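Local coordinates for protein adenosylmethionine-8-amino-7-oxononanoate aminotransferase (Methanocaldococcus jannaschii, PDB 6ZHK) that probably transfers an amino group from S-adenosyl-L-methionine to 8-amino-7-oxononanoate in biotin biosynthesis, as a pyridoxal-phosphate-dependent homodimeric aminotransferase, at residues A415-I428 with Y452-L466. Residues are numbered along the deposited sequence; the frame is centred on the assembly and turned at random.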
ATOM      1  N   ALA A 415     -26.571  15.638   2.022  1.00 21.15           N
ATOM      2  CA  ALA A 415     -26.738  16.945   1.393  1.00 23.04           C
ATOM      3  C   ALA A 415     -25.662  17.233   0.347  1.00 23.61           C
ATOM      4  O   ALA A 415     -25.949  17.782  -0.719  1.00 23.18           O
ATOM      5  CB  ALA A 415     -26.795  18.043   2.421  1.00 24.43           C
ATOM      6  N   GLY A 416     -24.392  16.954   0.664  1.00 22.81           N
ATOM      7  CA  GLY A 416     -23.370  17.147  -0.359  1.00 19.29           C
ATOM      8  C   GLY A 416     -23.591  16.339  -1.651  1.00 16.74           C
ATOM      9  O   GLY A 416     -23.362  16.853  -2.730  1.00 17.61           O
ATOM     10  N   TYR A 417     -24.019  15.079  -1.556  1.00 18.74           N
ATOM     11  CA  TYR A 417     -24.332  14.288  -2.757  1.00 19.34           C
ATOM     12  C   TYR A 417     -25.513  14.888  -3.545  1.00 19.43           C
ATOM     13  O   TYR A 417     -25.565  14.817  -4.777  1.00 18.53           O
ATOM     14  CB  TYR A 417     -24.609  12.830  -2.382  1.00 22.55           C
ATOM     15  CG  TYR A 417     -23.360  12.018  -2.095  1.00 22.51           C
ATOM     16  CD1 TYR A 417     -22.429  11.754  -3.100  1.00 21.66           C
ATOM     17  CD2 TYR A 417     -23.161  11.447  -0.844  1.00 27.25           C
ATOM     18  CE1 TYR A 417     -21.286  10.989  -2.864  1.00 24.13           C
ATOM     19  CE2 TYR A 417     -21.995  10.744  -0.572  1.00 27.32           C
ATOM     20  CZ  TYR A 417     -21.076  10.498  -1.583  1.00 24.48           C
ATOM     21  OH  TYR A 417     -19.988   9.756  -1.258  1.00 28.51           O
ATOM     22  N   ARG A 418     -26.437  15.544  -2.847  1.00 19.24           N
ATOM     23  CA  ARG A 418     -27.499  16.231  -3.597  1.00 21.35           C
ATOM     24  C   ARG A 418     -26.919  17.315  -4.510  1.00 21.80           C
ATOM     25  O   ARG A 418     -27.300  17.497  -5.684  1.00 21.14           O
ATOM     26  CB  ARG A 418     -28.531  16.765  -2.599  1.00 23.42           C
ATOM     27  CG  ARG A 418     -29.477  15.676  -2.118  1.00 22.46           C
ATOM     28  CD  ARG A 418     -30.336  16.233  -0.998  1.00 25.06           C
ATOM     29  NE  ARG A 418     -30.872  15.100  -0.272  1.00 28.53           N
ATOM     30  CZ  ARG A 418     -32.154  14.793  -0.171  1.00 37.65           C
ATOM     31  NH1 ARG A 418     -33.067  15.556  -0.745  1.00 41.46           N
ATOM     32  NH2 ARG A 418     -32.522  13.732   0.521  1.00 40.69           N
ATOM     33  N   VAL A 419     -25.959  18.063  -3.961  1.00 20.51           N
ATOM     34  CA  VAL A 419     -25.254  19.057  -4.732  1.00 18.32           C
ATOM     35  C   VAL A 419     -24.435  18.389  -5.846  1.00 19.85           C
ATOM     36  O   VAL A 419     -24.426  18.859  -6.988  1.00 19.12           O
ATOM     37  CB  VAL A 419     -24.465  20.028  -3.832  1.00 18.77           C
ATOM     38  CG1 VAL A 419     -23.683  21.022  -4.683  1.00 19.23           C
ATOM     39  CG2 VAL A 419     -25.422  20.813  -2.931  1.00 18.31           C
ATOM     40  N   ALA A 420     -23.718  17.293  -5.522  1.00 19.93           N
ATOM     41  CA  ALA A 420     -22.926  16.575  -6.532  1.00 18.44           C
ATOM     42  C   ALA A 420     -23.795  16.165  -7.734  1.00 18.74           C
ATOM     43  O   ALA A 420     -23.332  16.208  -8.875  1.00 19.67           O
ATOM     44  CB  ALA A 420     -22.295  15.347  -5.882  1.00 20.44           C
ATOM     45  N   GLU A 421     -25.051  15.748  -7.482  1.00 21.49           N
ATOM     46  CA  GLU A 421     -25.941  15.298  -8.571  1.00 22.80           C
ATOM     47  C   GLU A 421     -26.188  16.417  -9.587  1.00 21.86           C
ATOM     48  O   GLU A 421     -26.110  16.206 -10.809  1.00 18.92           O
ATOM     49  CB  GLU A 421     -27.251  14.746  -8.017  1.00 24.74           C
ATOM     50  CG  GLU A 421     -27.221  13.258  -7.713  1.00 35.92           C
ATOM     51  CD  GLU A 421     -28.638  12.747  -7.479  1.00 42.87           C
ATOM     52  OE1 GLU A 421     -28.906  11.555  -7.769  1.00 51.31           O
ATOM     53  OE2 GLU A 421     -29.492  13.572  -7.049  1.00 43.01           O
ATOM     54  N   LYS A 422     -26.463  17.628  -9.076  1.00 21.42           N
ATOM     55  CA  LYS A 422     -26.675  18.797  -9.921  1.00 18.85           C
ATOM     56  C   LYS A 422     -25.397  19.199 -10.638  1.00 20.29           C
ATOM     57  O   LYS A 422     -25.427  19.639 -11.773  1.00 19.81           O
ATOM     58  CB  LYS A 422     -27.231  19.997  -9.137  1.00 20.15           C
ATOM     59  CG  LYS A 422     -28.536  19.771  -8.381  1.00 21.58           C
ATOM     60  CD  LYS A 422     -29.712  19.356  -9.323  1.00 24.59           C
ATOM     61  CE  LYS A 422     -30.968  19.031  -8.527  1.00 26.84           C
ATOM     62  NZ  LYS A 422     -32.112  18.726  -9.412  1.00 23.53           N
ATOM     63  N   LEU A 423     -24.249  19.079  -9.963  1.00 18.57           N
ATOM     64  CA  LEU A 423     -22.995  19.401 -10.621  1.00 17.30           C
ATOM     65  C   LEU A 423     -22.732  18.411 -11.748  1.00 16.99           C
ATOM     66  O   LEU A 423     -22.175  18.786 -12.762  1.00 18.33           O
ATOM     67  CB  LEU A 423     -21.862  19.376  -9.588  1.00 16.60           C
ATOM     68  CG  LEU A 423     -21.730  20.611  -8.705  1.00 18.64           C
ATOM     69  CD1 LEU A 423     -20.609  20.368  -7.678  1.00 20.45           C
ATOM     70  CD2 LEU A 423     -21.375  21.844  -9.552  1.00 20.11           C
ATOM     71  N   LEU A 424     -23.114  17.139 -11.568  1.00 18.65           N
ATOM     72  CA  LEU A 424     -22.838  16.162 -12.605  1.00 19.45           C
ATOM     73  C   LEU A 424     -23.618  16.508 -13.875  1.00 21.38           C
ATOM     74  O   LEU A 424     -23.091  16.360 -14.994  1.00 24.18           O
ATOM     75  CB  LEU A 424     -23.158  14.741 -12.096  1.00 19.50           C
ATOM     76  CG  LEU A 424     -22.420  13.617 -12.819  1.00 23.09           C
ATOM     77  CD1 LEU A 424     -20.917  13.639 -12.569  1.00 20.64           C
ATOM     78  CD2 LEU A 424     -23.028  12.241 -12.567  1.00 23.52           C
ATOM     79  N   GLU A 425     -24.851  17.024 -13.707  1.00 23.29           N
ATOM     80  CA  GLU A 425     -25.642  17.478 -14.858  1.00 25.08           C
ATOM     81  C   GLU A 425     -24.953  18.625 -15.603  1.00 24.84           C
ATOM     82  O   GLU A 425     -25.214  18.850 -16.793  1.00 23.78           O
ATOM     83  CB  GLU A 425     -27.027  17.968 -14.421  1.00 30.13           C
ATOM     84  CG  GLU A 425     -27.928  16.877 -13.871  1.00 33.06           C
ATOM     85  CD  GLU A 425     -29.139  17.417 -13.116  1.00 37.42           C
ATOM     86  OE1 GLU A 425     -29.295  18.680 -12.973  1.00 35.57           O
ATOM     87  OE2 GLU A 425     -29.945  16.586 -12.690  1.00 35.22           O
ATOM     88  N   LYS A 426     -24.143  19.424 -14.888  1.00 20.06           N
ATOM     89  CA  LYS A 426     -23.441  20.554 -15.475  1.00 17.90           C
ATOM     90  C   LYS A 426     -22.041  20.143 -15.936  1.00 18.69           C
ATOM     91  O   LYS A 426     -21.253  21.009 -16.256  1.00 22.37           O
ATOM     92  CB  LYS A 426     -23.395  21.740 -14.498  1.00 18.33           C
ATOM     93  CG  LYS A 426     -24.759  22.149 -13.938  1.00 18.55           C
ATOM     94  CD  LYS A 426     -24.681  23.134 -12.803  1.00 20.53           C
ATOM     95  CE  LYS A 426     -26.028  23.420 -12.178  1.00 25.03           C
ATOM     96  NZ  LYS A 426     -26.944  23.900 -13.239  1.00 29.06           N
ATOM     97  N   GLY A 427     -21.760  18.833 -16.019  1.00 17.34           N
ATOM     98  CA  GLY A 427     -20.482  18.407 -16.596  1.00 18.86           C
ATOM     99  C   GLY A 427     -19.315  18.540 -15.595  1.00 16.93           C
ATOM    100  O   GLY A 427     -18.186  18.762 -16.016  1.00 17.64           O
ATOM    101  N   ILE A 428     -19.600  18.410 -14.281  1.00 15.55           N
ATOM    102  CA  ILE A 428     -18.584  18.513 -13.246  1.00 14.86           C
ATOM    103  C   ILE A 428     -18.702  17.329 -12.288  1.00 14.63           C
ATOM    104  O   ILE A 428     -19.790  17.004 -11.770  1.00 18.15           O
ATOM    105  CB  ILE A 428     -18.730  19.828 -12.444  1.00 15.55           C
ATOM    106  CG1 ILE A 428     -18.508  21.054 -13.332  1.00 14.38           C
ATOM    107  CG2 ILE A 428     -17.794  19.769 -11.187  1.00 13.80           C
ATOM    108  CD1 ILE A 428     -18.980  22.377 -12.699  1.00 17.08           C
ATOM    109  N   TYR A 452     -16.281  28.828 -14.596  1.00 17.30           N
ATOM    110  CA  TYR A 452     -17.353  27.884 -14.874  1.00 17.84           C
ATOM    111  C   TYR A 452     -17.735  27.121 -13.605  1.00 16.48           C
ATOM    112  O   TYR A 452     -18.899  26.963 -13.286  1.00 19.87           O
ATOM    113  CB  TYR A 452     -17.002  26.933 -16.027  1.00 16.60           C
ATOM    114  CG  TYR A 452     -18.150  26.009 -16.345  1.00 18.77           C
ATOM    115  CD1 TYR A 452     -19.251  26.455 -17.063  1.00 18.28           C
ATOM    116  CD2 TYR A 452     -18.135  24.688 -15.940  1.00 19.53           C
ATOM    117  CE1 TYR A 452     -20.347  25.649 -17.305  1.00 22.24           C
ATOM    118  CE2 TYR A 452     -19.204  23.844 -16.217  1.00 21.35           C
ATOM    119  CZ  TYR A 452     -20.317  24.326 -16.901  1.00 23.87           C
ATOM    120  OH  TYR A 452     -21.397  23.522 -17.180  1.00 24.49           O
ATOM    121  N   LEU A 453     -16.740  26.523 -12.946  1.00 17.50           N
ATOM    122  CA  LEU A 453     -16.952  25.698 -11.769  1.00 15.00           C
ATOM    123  C   LEU A 453     -17.677  26.432 -10.648  1.00 14.86           C
ATOM    124  O   LEU A 453     -18.571  25.879 -10.034  1.00 17.35           O
ATOM    125  CB  LEU A 453     -15.585  25.207 -11.256  1.00 15.61           C
ATOM    126  CG  LEU A 453     -15.570  24.536  -9.870  1.00 15.01           C
ATOM    127  CD1 LEU A 453     -16.343  23.195  -9.920  1.00 14.15           C
ATOM    128  CD2 LEU A 453     -14.119  24.233  -9.512  1.00 19.69           C
ATOM    129  N   CYS A 454     -17.248  27.654 -10.352  1.00 15.52           N
ATOM    130  CA  CYS A 454     -17.845  28.385  -9.246  1.00 18.36           C
ATOM    131  C   CYS A 454     -19.266  28.871  -9.577  1.00 19.70           C
ATOM    132  O   CYS A 454     -20.152  28.844  -8.720  1.00 20.04           O
ATOM    133  CB  CYS A 454     -16.901  29.539  -8.911  1.00 21.25           C
ATOM    134  SG  CYS A 454     -15.297  29.002  -8.200  1.00 23.80           S
ATOM    135  N   ASP A 455     -19.498  29.298 -10.843  1.00 18.38           N
ATOM    136  CA  ASP A 455     -20.850  29.649 -11.274  1.00 18.33           C
ATOM    137  C   ASP A 455     -21.734  28.401 -11.241  1.00 17.19           C
ATOM    138  O   ASP A 455     -22.887  28.465 -10.832  1.00 19.77           O
ATOM    139  CB  ASP A 455     -20.865  30.164 -12.721  1.00 19.84           C
ATOM    140  CG  ASP A 455     -20.425  31.606 -12.891  1.00 24.81           C
ATOM    141  OD1 ASP A 455     -20.375  32.341 -11.897  1.00 26.23           O
ATOM    142  OD2 ASP A 455     -20.111  31.976 -14.015  1.00 31.68           O
ATOM    143  N   ALA A 456     -21.217  27.238 -11.665  1.00 17.82           N
ATOM    144  CA  ALA A 456     -22.065  26.049 -11.614  1.00 17.28           C
ATOM    145  C   ALA A 456     -22.350  25.628 -10.171  1.00 20.79           C
ATOM    146  O   ALA A 456     -23.426  25.080  -9.880  1.00 19.53           O
ATOM    147  CB  ALA A 456     -21.386  24.892 -12.331  1.00 20.60           C
ATOM    148  N   LEU A 457     -21.379  25.841  -9.265  1.00 17.47           N
ATOM    149  CA  LEU A 457     -21.620  25.442  -7.879  1.00 21.78           C
ATOM    150  C   LEU A 457     -22.715  26.321  -7.247  1.00 21.09           C
ATOM    151  O   LEU A 457     -23.596  25.850  -6.498  1.00 18.79           O
ATOM    152  CB  LEU A 457     -20.291  25.513  -7.109  1.00 23.55           C
ATOM    153  CG  LEU A 457     -20.297  24.996  -5.666  1.00 28.85           C
ATOM    154  CD1 LEU A 457     -20.796  23.550  -5.556  1.00 29.23           C
ATOM    155  CD2 LEU A 457     -18.932  25.136  -5.026  1.00 31.41           C
ATOM    156  N   TYR A 458     -22.635  27.607  -7.553  1.00 22.81           N
ATOM    157  CA  TYR A 458     -23.645  28.573  -7.119  1.00 22.65           C
ATOM    158  C   TYR A 458     -25.062  28.114  -7.526  1.00 22.24           C
ATOM    159  O   TYR A 458     -25.950  28.005  -6.692  1.00 24.45           O
ATOM    160  CB  TYR A 458     -23.276  29.963  -7.653  1.00 25.20           C
ATOM    161  CG  TYR A 458     -24.243  31.071  -7.275  1.00 30.00           C
ATOM    162  CD1 TYR A 458     -25.389  31.355  -8.018  1.00 33.51           C
ATOM    163  CD2 TYR A 458     -23.979  31.873  -6.169  1.00 31.22           C
ATOM    164  CE1 TYR A 458     -26.238  32.407  -7.659  1.00 36.73           C
ATOM    165  CE2 TYR A 458     -24.809  32.927  -5.802  1.00 33.13           C
ATOM    166  CZ  TYR A 458     -25.951  33.189  -6.541  1.00 38.35           C
ATOM    167  OH  TYR A 458     -26.734  34.242  -6.135  1.00 33.00           O
ATOM    168  N   GLU A 459     -25.257  27.770  -8.786  1.00 23.81           N
ATOM    169  CA  GLU A 459     -26.528  27.288  -9.304  1.00 24.49           C
ATOM    170  C   GLU A 459     -26.859  25.906  -8.733  1.00 27.94           C
ATOM    171  O   GLU A 459     -28.021  25.606  -8.460  1.00 23.91           O
ATOM    172  CB  GLU A 459     -26.419  27.050 -10.811  1.00 26.85           C
ATOM    173  CG  GLU A 459     -26.242  28.293 -11.657  1.00 31.38           C
ATOM    174  CD  GLU A 459     -25.977  27.954 -13.118  1.00 37.54           C
ATOM    175  OE1 GLU A 459     -26.012  26.743 -13.492  1.00 39.59           O
ATOM    176  OE2 GLU A 459     -25.802  28.904 -13.901  1.00 36.04           O
ATOM    177  N   ALA A 460     -25.857  25.024  -8.575  1.00 22.11           N
ATOM    178  CA  ALA A 460     -26.135  23.669  -8.122  1.00 19.73           C
ATOM    179  C   ALA A 460     -26.685  23.692  -6.697  1.00 22.69           C
ATOM    180  O   ALA A 460     -27.568  22.892  -6.357  1.00 23.08           O
ATOM    181  CB  ALA A 460     -24.860  22.833  -8.238  1.00 19.25           C
ATOM    182  N   ILE A 461     -26.125  24.605  -5.880  1.00 20.66           N
ATOM    183  CA  ILE A 461     -26.512  24.689  -4.487  1.00 24.11           C
ATOM    184  C   ILE A 461     -27.943  25.218  -4.446  1.00 27.02           C
ATOM    185  O   ILE A 461     -28.726  24.702  -3.671  1.00 24.81           O
ATOM    186  CB  ILE A 461     -25.504  25.531  -3.699  1.00 25.39           C
ATOM    187  CG1 ILE A 461     -24.164  24.774  -3.573  1.00 22.58           C
ATOM    188  CG2 ILE A 461     -26.074  25.900  -2.339  1.00 23.21           C
ATOM    189  CD1 ILE A 461     -23.088  25.651  -2.917  1.00 24.96           C
ATOM    190  N   LYS A 462     -28.276  26.150  -5.357  1.00 27.31           N
ATOM    191  CA  LYS A 462     -29.630  26.698  -5.451  1.00 30.21           C
ATOM    192  C   LYS A 462     -30.643  25.675  -5.936  1.00 31.64           C
ATOM    193  O   LYS A 462     -31.785  25.727  -5.514  1.00 30.48           O
ATOM    194  CB  LYS A 462     -29.659  27.962  -6.296  1.00 28.12           C
ATOM    195  CG  LYS A 462     -29.051  29.129  -5.547  1.00 31.18           C
ATOM    196  CD  LYS A 462     -28.950  30.405  -6.341  1.00 33.31           C
ATOM    197  CE  LYS A 462     -30.295  31.057  -6.534  1.00 36.02           C
ATOM    198  NZ  LYS A 462     -30.104  32.445  -7.036  1.00 38.14           N
ATOM    199  N   GLU A 463     -30.217  24.773  -6.825  1.00 30.83           N
ATOM    200  CA  GLU A 463     -31.117  23.809  -7.431  1.00 28.83           C
ATOM    201  C   GLU A 463     -31.332  22.597  -6.547  1.00 30.23           C
ATOM    202  O   GLU A 463     -32.321  21.871  -6.717  1.00 28.21           O
ATOM    203  CB  GLU A 463     -30.509  23.287  -8.735  1.00 28.90           C
ATOM    204  CG  GLU A 463     -30.446  24.324  -9.839  1.00 29.20           C
ATOM    205  CD  GLU A 463     -29.637  23.880 -11.050  1.00 30.52           C
ATOM    206  OE1 GLU A 463     -29.298  22.675 -11.121  1.00 38.17           O
ATOM    207  OE2 GLU A 463     -29.371  24.718 -11.947  1.00 29.41           O
ATOM    208  N   ALA A 464     -30.357  22.308  -5.687  1.00 28.58           N
ATOM    209  CA  ALA A 464     -30.439  21.110  -4.856  1.00 31.02           C
ATOM    210  C   ALA A 464     -31.584  21.264  -3.859  1.00 31.87           C
ATOM    211  O   ALA A 464     -31.967  22.373  -3.496  1.00 35.24           O
ATOM    212  CB  ALA A 464     -29.113  20.870  -4.148  1.00 24.59           C
ATOM    213  N   ASP A 465     -32.093  20.124  -3.397  1.00 30.84           N
ATOM    214  CA  ASP A 465     -33.159  20.068  -2.412  1.00 28.91           C
ATOM    215  C   ASP A 465     -32.586  20.240  -1.000  1.00 31.64           C
ATOM    216  O   ASP A 465     -32.343  19.261  -0.273  1.00 30.15           O
ATOM    217  CB  ASP A 465     -33.898  18.736  -2.596  1.00 31.15           C
ATOM    218  CG  ASP A 465     -35.133  18.560  -1.730  1.00 32.46           C
ATOM    219  OD1 ASP A 465     -35.535  19.552  -1.107  1.00 38.11           O
ATOM    220  OD2 ASP A 465     -35.680  17.440  -1.704  1.00 37.75           O
ATOM    221  N   LEU A 466     -32.397  21.500  -0.602  1.00 24.84           N
ATOM    222  CA  LEU A 466     -31.734  21.792   0.645  1.00 31.29           C
ATOM    223  C   LEU A 466     -32.667  22.619   1.548  1.00 43.45           C
ATOM    224  O   LEU A 466     -32.615  22.596   2.807  1.00 41.71           O
ATOM    225  CB  LEU A 466     -30.452  22.574   0.321  1.00 29.93           C
ATOM    226  CG  LEU A 466     -29.413  21.810  -0.498  1.00 26.98           C
ATOM    227  CD1 LEU A 466     -28.213  22.701  -0.812  1.00 25.26           C
ATOM    228  CD2 LEU A 466     -29.015  20.534   0.207  1.00 24.34           C
ATOM    229  OXT LEU A 466     -33.507  23.361   1.060  1.00 44.20           O
TER
HETATM  230  O   HOH W   1     -28.387  21.056 -12.977  1.00 34.27           O
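K426 NZ is gripped by two glutamates one turn apart on helix 447-463: E463 OE2 at 2.9 Å, met on its syn side but out of the carboxylate plane, and E459 OE1 at 3.0 Å, met nearly along its C-O bond. The lysine chain runs extended over A456, CD lying 3.8 Å from A456 CB, until a turn at the last torsion (chi4 -56°) swings the ammonium between the two acids. Its backbone is held too: Y452 OH donates to K426 O at 2.7 Å, the oxygen sitting at the ring edge. A methionine in place of K426 would probably leave E459 and E463 without their shared cation. Next to the salt bridges, A460 CB packs against K422 CB and L423 CD2; so small a side chain is consistent with the axes of 415-425 and 452-463 coming within 8.4 Å, their N-to-C directions 124° apart. V419 forks between two groups, CG1 against L457 and I461, CG2 against A464 and L466. I428 CD1 presses tightly on A456 CB, 3.5 Å away. Helix 415-425 ends in a Schellman motif with G427 at C-prime, and V419 and L457 rest on strands 436-439 and 394-399, the two helices covering strands in the C-terminal part of this class-III aminotransferase.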